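Side-chain contacts in LPG0439 HIT-related domain-containing protein (Legionella pneumophila subsp. pneumophila, PDB 5L0L), which is of unknown function but carries a HIT-related domain, so that it probably binds nucleotide-like or other phosphate-bearing ligands, as relatives do: residues 8-13 with 65-70; 47-52 with 140-145; 53-58 with 73-78; 88-93 with 129-134; 106-111 with 115-120. All coordinates share one frame; numbering follows the deposited sequence. Where two conformers were deposited one is given.

In the fold
Interactions 1 to 4 are buried contacts; interaction 5 is partly buried. Interactions 3 and 4 join helix 73-92 to the main antiparallel sheet. Interaction 3 ties its start to strand 51-58 through a tyrosine and a carboxylate. Interaction 4 ties its end to strand 128-134 with apolar and selenium-aromatic packing. Interaction 2 lies at the start of strand 51-58, about 9 Å from interaction 4, centre to centre, and fixes a turn with a tyrosine hydroxyl; Y49 O and Y90 OH join the two. Interaction 1 is a meeting of loops, while interaction 5 is a hairpin held by its backbone. They touch through Y10 OH and S120 O. R69 and E75 link interactions 1 and 3.

Interaction 1. Residues 8-13 with 65-70; sequences HEYSPG and SAFNRP
Y10 reaches from segment 8-13 to both F67 and N68 of segment 65-70. Its CG is anti to the carbonyl carbon (chi1 -57°), which sends the ring toward 65-70. Y10 OH takes a nearly straight hydrogen bond from N68 ND2 at 3.0 Å (170° at the hydrogen). The hydroxyl lies in the amide plane of N68, and ND2 meets the tyrosine at the ring edge. Y10 OH also bonds S120 O, and N68 OD1 bonds S125 N, so both polar ends have further partners. F67 comes to the CD1 side of the ring. It turns its edge to the Y10 face, with planes at 84° and ring centroids 5.5 Å apart. The nearest carbons are Y10 CD1 and F67 CD2, 3.8 Å apart. H8 ND1 lies over the ring centre on the side away from F67. This is loop-to-loop packing round an offset edge-to-face aromatic pair. It joins the loop after strand 3-5 to the connection between strand 51-58 and helix 73-92 of the HIT-like domain.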
# COMPACT_ATOMS: atom_id res chain seq x y z
N HIS A 8 -16.69 1.19 21.48
CA HIS A 8 -16.58 -0.12 22.12
C HIS A 8 -15.32 -0.26 22.99
O HIS A 8 -14.27 0.31 22.69
CB HIS A 8 -16.59 -1.23 21.07
CG HIS A 8 -16.72 -2.61 21.64
ND1 HIS A 8 -15.64 -3.43 21.87
CD2 HIS A 8 -17.81 -3.29 22.07
CE1 HIS A 8 -16.06 -4.57 22.40
NE2 HIS A 8 -17.37 -4.51 22.53
N GLU A 9 -15.44 -1.03 24.07
CA GLU A 9 -14.39 -1.26 25.06
C GLU A 9 -13.83 -2.68 24.84
O GLU A 9 -14.56 -3.66 24.97
CB GLU A 9 -14.99 -1.11 26.47
CG GLU A 9 -14.26 -1.78 27.63
CD GLU A 9 -13.11 -0.96 28.17
OE1 GLU A 9 -12.22 -0.58 27.37
OE2 GLU A 9 -13.09 -0.71 29.40
N TYR A 10 -12.54 -2.78 24.49
CA TYR A 10 -11.88 -4.08 24.25
C TYR A 10 -11.07 -4.48 25.49
O TYR A 10 -10.44 -3.62 26.12
CB TYR A 10 -10.96 -4.00 23.01
CG TYR A 10 -11.69 -3.57 21.73
CD1 TYR A 10 -11.85 -2.21 21.42
CD2 TYR A 10 -12.23 -4.52 20.84
CE1 TYR A 10 -12.52 -1.81 20.27
CE2 TYR A 10 -12.90 -4.13 19.68
CZ TYR A 10 -13.04 -2.77 19.40
OH TYR A 10 -13.70 -2.37 18.27
N SER A 11 -11.08 -5.76 25.85
CA SER A 11 -10.27 -6.26 26.99
C SER A 11 -8.77 -5.99 26.79
O SER A 11 -8.31 -6.00 25.65
CB SER A 11 -10.45 -7.77 27.19
OG SER A 11 -11.78 -8.06 27.56
N PRO A 12 -8.01 -5.80 27.89
CA PRO A 12 -6.55 -5.62 27.73
C PRO A 12 -5.83 -6.87 27.17
O PRO A 12 -4.80 -6.73 26.49
CB PRO A 12 -6.08 -5.28 29.16
CG PRO A 12 -7.14 -5.82 30.07
CD PRO A 12 -8.43 -5.79 29.31
N GLY A 13 -6.40 -8.06 27.42
CA GLY A 13 -5.92 -9.32 26.83
C GLY A 13 -6.41 -9.67 25.42
O GLY A 13 -6.01 -10.69 24.86
N SER A 65 -6.90 4.33 22.51
CA SER A 65 -7.22 5.66 21.99
C SER A 65 -6.95 5.74 20.48
O SER A 65 -7.43 6.65 19.84
CB SER A 65 -6.45 6.76 22.70
OG SER A 65 -5.07 6.67 22.40
N ALA A 66 -6.14 4.82 19.95
CA ALA A 66 -5.87 4.76 18.50
C ALA A 66 -6.75 3.76 17.73
O ALA A 66 -6.43 3.43 16.55
CB ALA A 66 -4.40 4.45 18.27
N PHE A 67 -7.84 3.29 18.34
CA PHE A 67 -8.84 2.45 17.67
C PHE A 67 -10.01 3.27 17.21
O PHE A 67 -10.37 4.29 17.82
CB PHE A 67 -9.41 1.37 18.59
CG PHE A 67 -8.42 0.35 19.10
CD1 PHE A 67 -7.22 0.07 18.45
CD2 PHE A 67 -8.74 -0.38 20.25
CE1 PHE A 67 -6.35 -0.89 18.95
CE2 PHE A 67 -7.87 -1.33 20.76
CZ PHE A 67 -6.67 -1.60 20.10
N ASN A 68 -10.64 2.83 16.11
CA ASN A 68 -11.96 3.32 15.71
C ASN A 68 -12.08 4.84 15.63
O ASN A 68 -12.97 5.45 16.23
CB ASN A 68 -13.03 2.73 16.67
CG ASN A 68 -13.02 1.20 16.69
OD1 ASN A 68 -12.54 0.54 15.76
ND2 ASN A 68 -13.54 0.62 17.74
N ARG A 69 -11.19 5.45 14.86
CA ARG A 69 -11.22 6.88 14.69
C ARG A 69 -10.51 7.27 13.41
O ARG A 69 -9.71 6.45 12.89
CB ARG A 69 -10.59 7.58 15.90
CG ARG A 69 -9.12 7.29 16.15
CD ARG A 69 -8.52 8.38 17.05
NE ARG A 69 -7.13 8.16 17.46
CZ ARG A 69 -6.06 8.49 16.74
NH1 ARG A 69 -6.17 9.04 15.51
NH2 ARG A 69 -4.84 8.30 17.26
N PRO A 70 -10.75 8.49 12.93
CA PRO A 70 -9.90 8.99 11.88
C PRO A 70 -8.44 9.09 12.32
O PRO A 70 -8.14 9.39 13.50
CB PRO A 70 -10.44 10.43 11.62
CG PRO A 70 -11.85 10.40 12.12
CD PRO A 70 -11.80 9.48 13.31

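Interaction 2. Residues 47-52 with 140-145; sequences RGYRII and EYIAGV
Two hydrogen bonds grip the hydroxyl of Y49 from segment 140-145. Y49 OH donates to V145 O at 2.6 Å, and the donor is tilted 20° from the carbonyl plane. The same oxygen accepts from I142 N at 3.1 Å, with 159° at the hydrogen. One hydroxyl thus satisfies a backbone acceptor and a backbone donor at the two ends of a turn. That turn is a type II beta turn from I142 to V145, closed by V145 N to I142 O at 2.9 Å. It belongs to the long loop between strand 128-134 and helix 176-194, and Y49 ties it to the residues just before strand 51-58. The apolar contacts lie round the ring. I142 CG1 is anti to the carbonyl carbon (chi1 -65°) and extends CD1 over one face of Y49. This CH-pi contact is 4.1 Å from the ring centroid, offset toward the rim. The two side chains run past each other in opposite directions. V145 comes obliquely to Y49, its CG1 3.6 Å from Y49 CE1. Y141 CB meets the ring edge beside the hydroxyl, at 3.6 Å from Y49 OH. F186 of helix 176-194 packs on both Y49 and I142.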
# COMPACT_ATOMS: atom_id res chain seq x y z
N ARG A 47 2.20 -17.16 4.08
CA ARG A 47 2.50 -16.97 2.66
C ARG A 47 3.17 -15.62 2.40
O ARG A 47 2.76 -14.58 2.95
CB ARG A 47 1.24 -17.05 1.81
CG ARG A 47 0.52 -18.39 1.90
CD ARG A 47 -0.77 -18.39 1.11
NE ARG A 47 -1.64 -17.32 1.59
CZ ARG A 47 -2.45 -16.57 0.84
NH1 ARG A 47 -2.59 -16.79 -0.46
NH2 ARG A 47 -3.15 -15.62 1.42
N GLY A 48 4.19 -15.64 1.55
CA GLY A 48 4.94 -14.45 1.19
C GLY A 48 5.71 -13.80 2.35
O GLY A 48 6.12 -12.64 2.23
N TYR A 49 5.90 -14.53 3.43
CA TYR A 49 6.45 -13.99 4.68
C TYR A 49 5.70 -12.71 5.09
O TYR A 49 6.32 -11.71 5.42
CB TYR A 49 7.97 -13.73 4.55
CG TYR A 49 8.83 -14.84 3.97
CD1 TYR A 49 8.51 -16.20 4.12
CD2 TYR A 49 9.98 -14.53 3.27
CE1 TYR A 49 9.32 -17.18 3.58
CE2 TYR A 49 10.83 -15.51 2.78
CZ TYR A 49 10.50 -16.83 2.92
OH TYR A 49 11.29 -17.79 2.38
N ARG A 50 4.36 -12.73 5.03
CA ARG A 50 3.56 -11.55 5.33
C ARG A 50 3.92 -10.94 6.68
O ARG A 50 4.03 -11.68 7.69
CB ARG A 50 2.08 -11.90 5.38
CG ARG A 50 1.36 -11.93 4.07
CD ARG A 50 -0.07 -12.45 4.29
NE ARG A 50 -0.93 -11.44 4.89
CZ ARG A 50 -2.27 -11.49 4.90
NH1 ARG A 50 -2.93 -12.55 4.43
NH2 ARG A 50 -2.95 -10.47 5.40
N ILE A 51 4.05 -9.61 6.71
CA ILE A 51 4.11 -8.85 7.95
C ILE A 51 2.90 -7.91 8.06
O ILE A 51 2.24 -7.61 7.07
CB ILE A 51 5.40 -8.03 8.10
CG1 ILE A 51 5.53 -7.01 6.97
CG2 ILE A 51 6.60 -8.96 8.22
CD1 ILE A 51 6.63 -6.00 7.16
N ILE A 52 2.62 -7.51 9.29
CA ILE A 52 1.65 -6.44 9.57
C ILE A 52 2.44 -5.31 10.23
O ILE A 52 3.22 -5.53 11.16
CB ILE A 52 0.56 -6.90 10.53
CG1 ILE A 52 -0.17 -8.14 9.97
CG2 ILE A 52 -0.44 -5.77 10.82
CD1 ILE A 52 -1.01 -8.87 11.00
N GLU A 140 13.07 -21.55 -0.90
CA GLU A 140 13.27 -21.18 0.51
C GLU A 140 14.23 -20.01 0.59
O GLU A 140 15.43 -20.18 0.83
CB GLU A 140 13.72 -22.42 1.33
CG GLU A 140 12.65 -23.53 1.21
CD GLU A 140 12.84 -24.69 2.20
OE1 GLU A 140 13.97 -24.90 2.68
OE2 GLU A 140 11.84 -25.39 2.48
N TYR A 141 13.69 -18.81 0.39
CA TYR A 141 14.47 -17.57 0.44
C TYR A 141 15.09 -17.40 1.84
O TYR A 141 16.21 -16.86 1.98
CB TYR A 141 13.64 -16.34 0.04
CG TYR A 141 13.25 -16.31 -1.41
CD1 TYR A 141 12.08 -16.92 -1.86
CD2 TYR A 141 14.04 -15.66 -2.35
CE1 TYR A 141 11.72 -16.88 -3.21
CE2 TYR A 141 13.69 -15.64 -3.71
CZ TYR A 141 12.54 -16.25 -4.13
OH TYR A 141 12.21 -16.21 -5.47
N ILE A 142 14.38 -17.87 2.85
CA ILE A 142 14.92 -18.09 4.19
C ILE A 142 14.99 -19.61 4.35
O ILE A 142 14.00 -20.29 4.11
CB ILE A 142 14.00 -17.46 5.23
CG1 ILE A 142 14.00 -15.93 5.04
CG2 ILE A 142 14.41 -17.85 6.62
CD1 ILE A 142 12.95 -15.21 5.86
N ALA A 143 16.18 -20.13 4.69
CA ALA A 143 16.39 -21.59 4.74
C ALA A 143 15.34 -22.30 5.60
O ALA A 143 15.06 -21.90 6.74
CB ALA A 143 17.82 -21.94 5.20
N GLY A 144 14.71 -23.30 5.01
CA GLY A 144 13.68 -24.12 5.67
C GLY A 144 12.28 -23.55 5.52
O GLY A 144 11.31 -24.15 6.00
N VAL A 145 12.13 -22.39 4.87
CA VAL A 145 10.81 -21.74 4.81
C VAL A 145 10.50 -21.37 3.35
O VAL A 145 10.96 -20.35 2.85
CB VAL A 145 10.75 -20.47 5.69
CG1 VAL A 145 9.29 -20.00 5.82
CG2 VAL A 145 11.40 -20.66 7.07

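Interaction 3. Residues 53-58 with 73-78; sequences IRYLNE and VSEQRG
Y55 and E75 form a buried tyrosine-carboxylate pair where strand 51-58 meets the first turn of helix 73-92. Y55 OH donates to E75 OE2 at 2.7 Å. The hydroxyl comes to the anti side of the carboxylate, 34° out of its plane. The ring and the carboxylate are turned 55° against each other, and the two side chains cross at a slant. Y55 CG stands anti to the backbone N (chi1 173°), which carries the ring toward the helix. The glutamate chain is extended beyond CG. Its CB lies over one ring face, 4.1 Å above the plane and toward the rim. Its CD comes within 3.4 Å of Y55 CE2. The opposite face meets N57 N, 3.7 Å above the plane. L56 and N57 both pair with H36 of strand 35-41, a classic beta bulge next to Y55. The carboxylate has other partners. R69 NH2 makes a salt bridge to E75 OE2, and T72 N, just before the helix, bonds E75 OE1. The arginine and the nearby helix start would probably favour a charged glutamate. E58 carries a like charge, but its OE1 stays 6.2 Å from E75 OE2. The Y55 ring also meets that of Y37. The adjacent S74 uses OG to bond E202 OE2 of the second subunit.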
# COMPACT_ATOMS: atom_id res chain seq x y z
N ILE A 53 2.26 -4.10 9.72
CA ILE A 53 2.83 -2.90 10.28
C ILE A 53 1.64 -2.15 10.84
O ILE A 53 0.69 -1.86 10.09
CB ILE A 53 3.52 -2.05 9.21
CG1 ILE A 53 4.61 -2.88 8.52
CG2 ILE A 53 4.07 -0.75 9.84
CD1 ILE A 53 5.36 -2.14 7.43
N ARG A 54 1.68 -1.89 12.16
CA ARG A 54 0.54 -1.37 12.88
C ARG A 54 0.91 -0.17 13.75
O ARG A 54 1.94 -0.15 14.42
CB ARG A 54 -0.10 -2.49 13.71
CG ARG A 54 -1.19 -2.04 14.68
CD ARG A 54 -0.61 -1.73 16.03
NE ARG A 54 -1.63 -1.43 17.05
CZ ARG A 54 -2.16 -2.32 17.91
NH1 ARG A 54 -1.81 -3.62 17.90
NH2 ARG A 54 -3.04 -1.90 18.79
N TYR A 55 0.04 0.84 13.71
CA TYR A 55 0.23 2.03 14.54
C TYR A 55 -0.27 1.70 15.93
O TYR A 55 -1.45 1.37 16.10
CB TYR A 55 -0.59 3.17 13.94
CG TYR A 55 -0.63 4.43 14.77
CD1 TYR A 55 0.53 4.99 15.28
CD2 TYR A 55 -1.84 5.10 14.97
CE1 TYR A 55 0.48 6.18 16.04
CE2 TYR A 55 -1.90 6.29 15.71
CZ TYR A 55 -0.73 6.80 16.26
OH TYR A 55 -0.78 8.00 16.98
N LEU A 56 0.61 1.80 16.92
CA LEU A 56 0.28 1.53 18.31
C LEU A 56 -0.36 2.75 18.98
O LEU A 56 -1.48 2.68 19.46
CB LEU A 56 1.54 1.11 19.08
CG LEU A 56 2.23 -0.17 18.62
CD1 LEU A 56 3.67 -0.26 19.15
CD2 LEU A 56 1.41 -1.36 19.06
N ASN A 57 0.38 3.84 19.01
CA ASN A 57 -0.02 5.04 19.75
C ASN A 57 0.96 6.18 19.53
O ASN A 57 2.04 6.00 18.97
CB ASN A 57 -0.09 4.72 21.26
CG ASN A 57 1.28 4.45 21.86
OD1 ASN A 57 2.01 3.57 21.42
ND2 ASN A 57 1.63 5.21 22.88
N GLU A 58 0.58 7.34 20.05
CA GLU A 58 1.39 8.55 20.00
C GLU A 58 1.76 8.91 21.45
O GLU A 58 0.92 8.79 22.34
CB GLU A 58 0.57 9.66 19.33
CG GLU A 58 1.12 11.05 19.48
CD GLU A 58 0.74 11.72 20.80
OE1 GLU A 58 -0.45 11.62 21.19
OE2 GLU A 58 1.64 12.32 21.43
N VAL A 73 -2.86 12.95 9.24
CA VAL A 73 -1.84 12.83 8.22
C VAL A 73 -0.47 12.42 8.81
O VAL A 73 0.23 11.62 8.18
CB VAL A 73 -1.73 14.08 7.33
CG1 VAL A 73 -1.20 15.29 8.09
CG2 VAL A 73 -0.87 13.79 6.12
N SER A 74 -0.11 12.91 10.00
CA SER A 74 1.17 12.47 10.60
C SER A 74 1.18 10.97 10.92
O SER A 74 2.21 10.32 10.75
CB SER A 74 1.47 13.19 11.90
OG SER A 74 1.35 14.58 11.69
N GLU A 75 0.06 10.47 11.41
CA GLU A 75 -0.07 9.05 11.74
C GLU A 75 0.06 8.19 10.48
O GLU A 75 0.80 7.20 10.47
CB GLU A 75 -1.40 8.78 12.49
CG GLU A 75 -1.39 9.38 13.91
CD GLU A 75 -2.74 9.43 14.61
OE1 GLU A 75 -3.81 9.41 13.95
OE2 GLU A 75 -2.73 9.49 15.85
N GLN A 76 -0.66 8.58 9.43
CA GLN A 76 -0.56 7.89 8.15
C GLN A 76 0.84 7.98 7.55
O GLN A 76 1.40 6.99 7.01
CB GLN A 76 -1.61 8.44 7.17
CG GLN A 76 -1.54 7.82 5.77
CD GLN A 76 -2.08 6.40 5.75
OE1 GLN A 76 -1.32 5.38 5.71
NE2 GLN A 76 -3.37 6.29 5.82
N ARG A 77 1.43 9.17 7.62
CA ARG A 77 2.75 9.37 7.08
C ARG A 77 3.78 8.48 7.78
O ARG A 77 4.67 7.92 7.13
CB ARG A 77 3.17 10.83 7.20
CG ARG A 77 4.34 11.12 6.30
CD ARG A 77 4.95 12.46 6.60
NE ARG A 77 5.97 12.72 5.59
CZ ARG A 77 6.80 13.75 5.64
NH1 ARG A 77 7.68 13.92 4.66
NH2 ARG A 77 6.73 14.60 6.65
N GLY A 78 3.67 8.37 9.09
CA GLY A 78 4.58 7.54 9.88
C GLY A 78 4.44 6.06 9.51
O GLY A 78 5.44 5.38 9.39

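Interaction 4. Residues 88-93 with 129-134; sequences QVYEKL and LHMWGR. With SO4 (sulfate ion), chain C.
Y90 of helix 73-92 brings its ring up to M131 and the backbone of W132 and G133 in strand 128-134. With CG anti to the carbonyl carbon (chi1 -72°), the ring extends to the strand. M131, a selenomethionine, is extended until chi3 (-63°), where it bends. Its CG touches Y90 CE2 at 3.6 Å. Its SE stands 4.6 Å from the Y90 ring centroid in an oblique Met-aromatic contact. G133 has no side chain, so the ring approaches closely, with Y90 CE1 3.5 Å from G133 N. W132 O lies over one ring face, toward the rim. Y90 OH bonds Y49 O, just before the neighbouring strand 51-58. H130 NE2 donates to sulfate O3 at 2.9 Å (157°). H128 NE2 and the backbone N of G103 and N105 also hold the ion. H128 and H130 fit two of the three histidines in the H-x-H-x-H pattern of HIT proteins. No hydrogen bond crosses between helix and strand; Y90 simply packs. The sulfate, probably from the crystallisation liquor, may mark a phosphate pocket.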
# COMPACT_ATOMS: atom_id res chain seq x y z
N GLN A 88 12.93 -2.60 2.33
CA GLN A 88 14.33 -2.94 2.12
C GLN A 88 14.71 -4.31 2.67
O GLN A 88 15.63 -4.94 2.14
CB GLN A 88 15.24 -1.83 2.67
CG GLN A 88 14.93 -0.46 2.02
CD GLN A 88 14.96 -0.50 0.51
OE1 GLN A 88 16.04 -0.66 -0.10
NE2 GLN A 88 13.79 -0.40 -0.13
N VAL A 89 13.99 -4.79 3.68
CA VAL A 89 14.21 -6.15 4.16
C VAL A 89 13.79 -7.17 3.08
O VAL A 89 14.53 -8.10 2.79
CB VAL A 89 13.49 -6.40 5.48
CG1 VAL A 89 13.57 -7.86 5.84
CG2 VAL A 89 14.07 -5.51 6.57
N TYR A 90 12.61 -6.97 2.45
CA TYR A 90 12.19 -7.84 1.37
C TYR A 90 13.19 -7.81 0.20
O TYR A 90 13.55 -8.85 -0.36
CB TYR A 90 10.76 -7.50 0.90
CG TYR A 90 9.75 -7.92 1.91
CD1 TYR A 90 9.24 -9.22 1.92
CD2 TYR A 90 9.37 -7.06 2.92
CE1 TYR A 90 8.32 -9.62 2.85
CE2 TYR A 90 8.47 -7.45 3.89
CZ TYR A 90 7.94 -8.72 3.86
OH TYR A 90 7.05 -9.10 4.83
N GLU A 91 13.64 -6.60 -0.14
CA GLU A 91 14.63 -6.42 -1.21
C GLU A 91 15.92 -7.21 -0.91
O GLU A 91 16.42 -7.92 -1.79
CB GLU A 91 14.96 -4.92 -1.40
CG GLU A 91 15.78 -4.59 -2.64
CD GLU A 91 14.97 -4.53 -3.93
OE1 GLU A 91 15.58 -4.85 -4.99
OE2 GLU A 91 13.75 -4.12 -3.91
N LYS A 92 16.42 -7.12 0.31
CA LYS A 92 17.64 -7.85 0.71
C LYS A 92 17.49 -9.37 0.78
O LYS A 92 18.48 -10.10 0.85
CB LYS A 92 18.07 -7.40 2.09
CG LYS A 92 18.76 -6.07 2.13
CD LYS A 92 18.83 -5.63 3.56
CE LYS A 92 19.91 -6.37 4.31
NZ LYS A 92 19.95 -5.89 5.69
N LEU A 93 16.26 -9.84 0.86
CA LEU A 93 15.92 -11.26 0.72
C LEU A 93 15.77 -11.73 -0.73
O LEU A 93 15.67 -12.93 -0.96
CB LEU A 93 14.66 -11.60 1.52
CG LEU A 93 14.78 -11.50 3.02
CD1 LEU A 93 13.41 -11.52 3.66
CD2 LEU A 93 15.67 -12.64 3.57
N LEU A 129 -1.07 -1.81 7.86
CA LEU A 129 -1.00 -2.31 6.51
C LEU A 129 -0.25 -3.63 6.48
O LEU A 129 0.41 -4.01 7.46
CB LEU A 129 -0.39 -1.30 5.54
CG LEU A 129 1.04 -0.80 5.68
CD1 LEU A 129 2.06 -1.82 5.20
CD2 LEU A 129 1.20 0.49 4.89
N HIS A 130 -0.39 -4.31 5.36
CA HIS A 130 0.17 -5.65 5.12
C HIS A 130 1.27 -5.51 4.10
O HIS A 130 1.14 -4.75 3.16
CB HIS A 130 -0.90 -6.57 4.53
CG HIS A 130 -2.11 -6.68 5.38
ND1 HIS A 130 -2.17 -7.54 6.45
CD2 HIS A 130 -3.28 -5.99 5.37
CE1 HIS A 130 -3.34 -7.37 7.07
NE2 HIS A 130 -4.04 -6.47 6.40
N MSE A 131 2.33 -6.29 4.26
CA MSE A 131 3.44 -6.30 3.30
C MSE A 131 3.91 -7.75 3.15
O MSE A 131 3.82 -8.55 4.11
CB MSE A 131 4.56 -5.37 3.78
CG MSE A 131 5.71 -5.34 2.81
SE MSE A 131 7.12 -4.06 3.35
CE MSE A 131 6.07 -2.41 3.26
N TRP A 132 4.34 -8.11 1.94
CA TRP A 132 4.78 -9.48 1.68
C TRP A 132 5.68 -9.48 0.47
O TRP A 132 5.87 -8.43 -0.19
CB TRP A 132 3.56 -10.41 1.46
CG TRP A 132 2.73 -9.99 0.29
CD1 TRP A 132 2.79 -10.48 -0.98
CD2 TRP A 132 1.72 -8.96 0.27
NE1 TRP A 132 1.91 -9.80 -1.80
CE2 TRP A 132 1.24 -8.87 -1.06
CE3 TRP A 132 1.18 -8.10 1.24
CZ2 TRP A 132 0.23 -7.98 -1.44
CZ3 TRP A 132 0.23 -7.18 0.84
CH2 TRP A 132 -0.23 -7.12 -0.48
N GLY A 133 6.28 -10.63 0.21
CA GLY A 133 7.23 -10.79 -0.92
C GLY A 133 6.67 -11.73 -1.99
O GLY A 133 5.89 -12.66 -1.67
N ARG A 134 7.07 -11.48 -3.23
CA ARG A 134 6.78 -12.33 -4.37
C ARG A 134 8.06 -12.88 -5.00
O ARG A 134 9.11 -12.23 -5.06
CB ARG A 134 5.94 -11.58 -5.44
CG ARG A 134 4.67 -10.91 -4.91
CD ARG A 134 3.67 -11.92 -4.33
NE ARG A 134 3.18 -12.86 -5.34
CZ ARG A 134 2.22 -12.58 -6.23
NH1 ARG A 134 1.90 -13.49 -7.11
NH2 ARG A 134 1.58 -11.40 -6.25
S SO4 C . -7.42 -6.20 7.01
O1 SO4 C . -6.76 -6.46 8.32
O2 SO4 C . -8.80 -5.94 7.41
O3 SO4 C . -6.61 -5.08 6.53
O4 SO4 C . -7.18 -7.53 6.44

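Interaction 5. Residues 106-111 with 115-120; sequences SQSFDK and VTLIGS
L117 O is gripped by S108 N at 3.0 Å and by a water at 3.1 Å. The water also donates to G119 O at 2.6 Å and accepts from S108 OG at 2.8 Å. S108 OG lies between the backbone N and the carbonyl carbon (chi1 62°), and there it also touches L117 CB. The strands 107-110 and 115-118 form an antiparallel beta hairpin. S108 and L117 are a hydrogen-bonded pair, with L117 N returning a bond to S108 O at 2.9 Å. Beyond the strand end, G119 N reaches S106 O at 2.7 Å. S108 and L117 share one sheet face; the other carries Q107, F109, T116 and I118. Q107 and I118 run side by side, with Q107 CG 3.8 Å from I118 CD1. T116 OG1 meets the edge of the F109 ring, 3.6 Å from F109 CD1. Backbone bonds hold the two strands. Beyond them, a water bridges on the S108 face, while the Q107 face packs on I96 of the second subunit.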
# COMPACT_ATOMS: atom_id res chain seq x y z
N SER A 106 -12.38 -5.01 9.46
CA SER A 106 -12.98 -4.18 10.51
C SER A 106 -13.88 -3.08 9.91
O SER A 106 -14.12 -2.04 10.53
CB SER A 106 -11.87 -3.57 11.37
OG SER A 106 -10.94 -2.80 10.62
N GLN A 107 -14.38 -3.32 8.70
CA GLN A 107 -15.29 -2.39 8.02
C GLN A 107 -16.54 -3.14 7.57
O GLN A 107 -16.46 -4.28 7.13
CB GLN A 107 -14.61 -1.72 6.83
CG GLN A 107 -13.46 -0.79 7.22
CD GLN A 107 -12.48 -0.49 6.11
OE1 GLN A 107 -12.73 -0.77 4.93
NE2 GLN A 107 -11.32 0.03 6.49
N SER A 108 -17.73 -2.51 7.70
CA SER A 108 -18.96 -3.17 7.29
C SER A 108 -19.94 -2.13 6.70
O SER A 108 -19.68 -0.93 6.76
CB SER A 108 -19.58 -3.94 8.47
OG SER A 108 -19.90 -3.02 9.50
N PHE A 109 -20.99 -2.61 6.06
CA PHE A 109 -21.93 -1.78 5.37
C PHE A 109 -23.35 -2.26 5.66
O PHE A 109 -23.61 -3.45 5.66
CB PHE A 109 -21.67 -1.83 3.86
CG PHE A 109 -22.48 -0.86 3.08
CD1 PHE A 109 -22.27 0.51 3.22
CD2 PHE A 109 -23.46 -1.30 2.21
CE1 PHE A 109 -23.03 1.42 2.50
CE2 PHE A 109 -24.21 -0.39 1.48
CZ PHE A 109 -24.00 0.98 1.63
N ASP A 110 -24.25 -1.31 5.92
CA ASP A 110 -25.67 -1.59 6.12
C ASP A 110 -26.40 -0.98 4.92
O ASP A 110 -26.51 0.21 4.80
CB ASP A 110 -26.14 -1.02 7.46
CG ASP A 110 -27.63 -1.32 7.75
OD1 ASP A 110 -28.42 -1.38 6.81
OD2 ASP A 110 -27.99 -1.43 8.93
N LYS A 111 -26.83 -1.85 4.02
CA LYS A 111 -27.48 -1.45 2.79
C LYS A 111 -28.76 -0.66 3.07
O LYS A 111 -29.03 0.34 2.40
CB LYS A 111 -27.80 -2.70 1.96
CG LYS A 111 -28.56 -2.45 0.67
CD LYS A 111 -27.84 -1.49 -0.28
CE LYS A 111 -28.19 -1.84 -1.71
NZ LYS A 111 -27.60 -0.85 -2.66
N VAL A 115 -25.02 3.18 5.70
CA VAL A 115 -23.98 3.58 6.62
C VAL A 115 -22.81 2.58 6.55
O VAL A 115 -23.01 1.36 6.56
CB VAL A 115 -24.52 3.67 8.07
CG1 VAL A 115 -23.40 3.92 9.07
CG2 VAL A 115 -25.60 4.75 8.19
N THR A 116 -21.60 3.14 6.46
CA THR A 116 -20.36 2.39 6.53
C THR A 116 -19.86 2.48 7.98
O THR A 116 -19.67 3.59 8.51
CB THR A 116 -19.32 2.99 5.57
OG1 THR A 116 -19.77 2.89 4.21
CG2 THR A 116 -17.99 2.29 5.70
N LEU A 117 -19.68 1.33 8.63
CA LEU A 117 -19.28 1.28 10.02
C LEU A 117 -17.80 0.86 10.13
O LEU A 117 -17.42 -0.12 9.49
CB LEU A 117 -20.14 0.24 10.75
CG LEU A 117 -19.90 0.06 12.26
CD1 LEU A 117 -20.12 1.39 12.98
CD2 LEU A 117 -20.76 -1.05 12.83
N ILE A 118 -17.02 1.60 10.91
CA ILE A 118 -15.57 1.39 11.07
C ILE A 118 -15.38 0.85 12.48
O ILE A 118 -15.64 1.56 13.47
CB ILE A 118 -14.79 2.70 10.95
CG1 ILE A 118 -15.11 3.42 9.63
CG2 ILE A 118 -13.27 2.47 11.10
CD1 ILE A 118 -14.84 2.60 8.41
N GLY A 119 -14.93 -0.40 12.56
CA GLY A 119 -14.75 -1.10 13.81
C GLY A 119 -15.80 -2.17 13.98
O GLY A 119 -16.92 -2.02 13.51
N SER A 120 -15.42 -3.26 14.64
CA SER A 120 -16.35 -4.33 15.02
C SER A 120 -16.03 -4.78 16.44
O SER A 120 -14.96 -4.50 16.97
CB SER A 120 -16.27 -5.54 14.07
OG SER A 120 -15.05 -6.25 14.23
O HOH W 1 -17.64 -2.77 11.13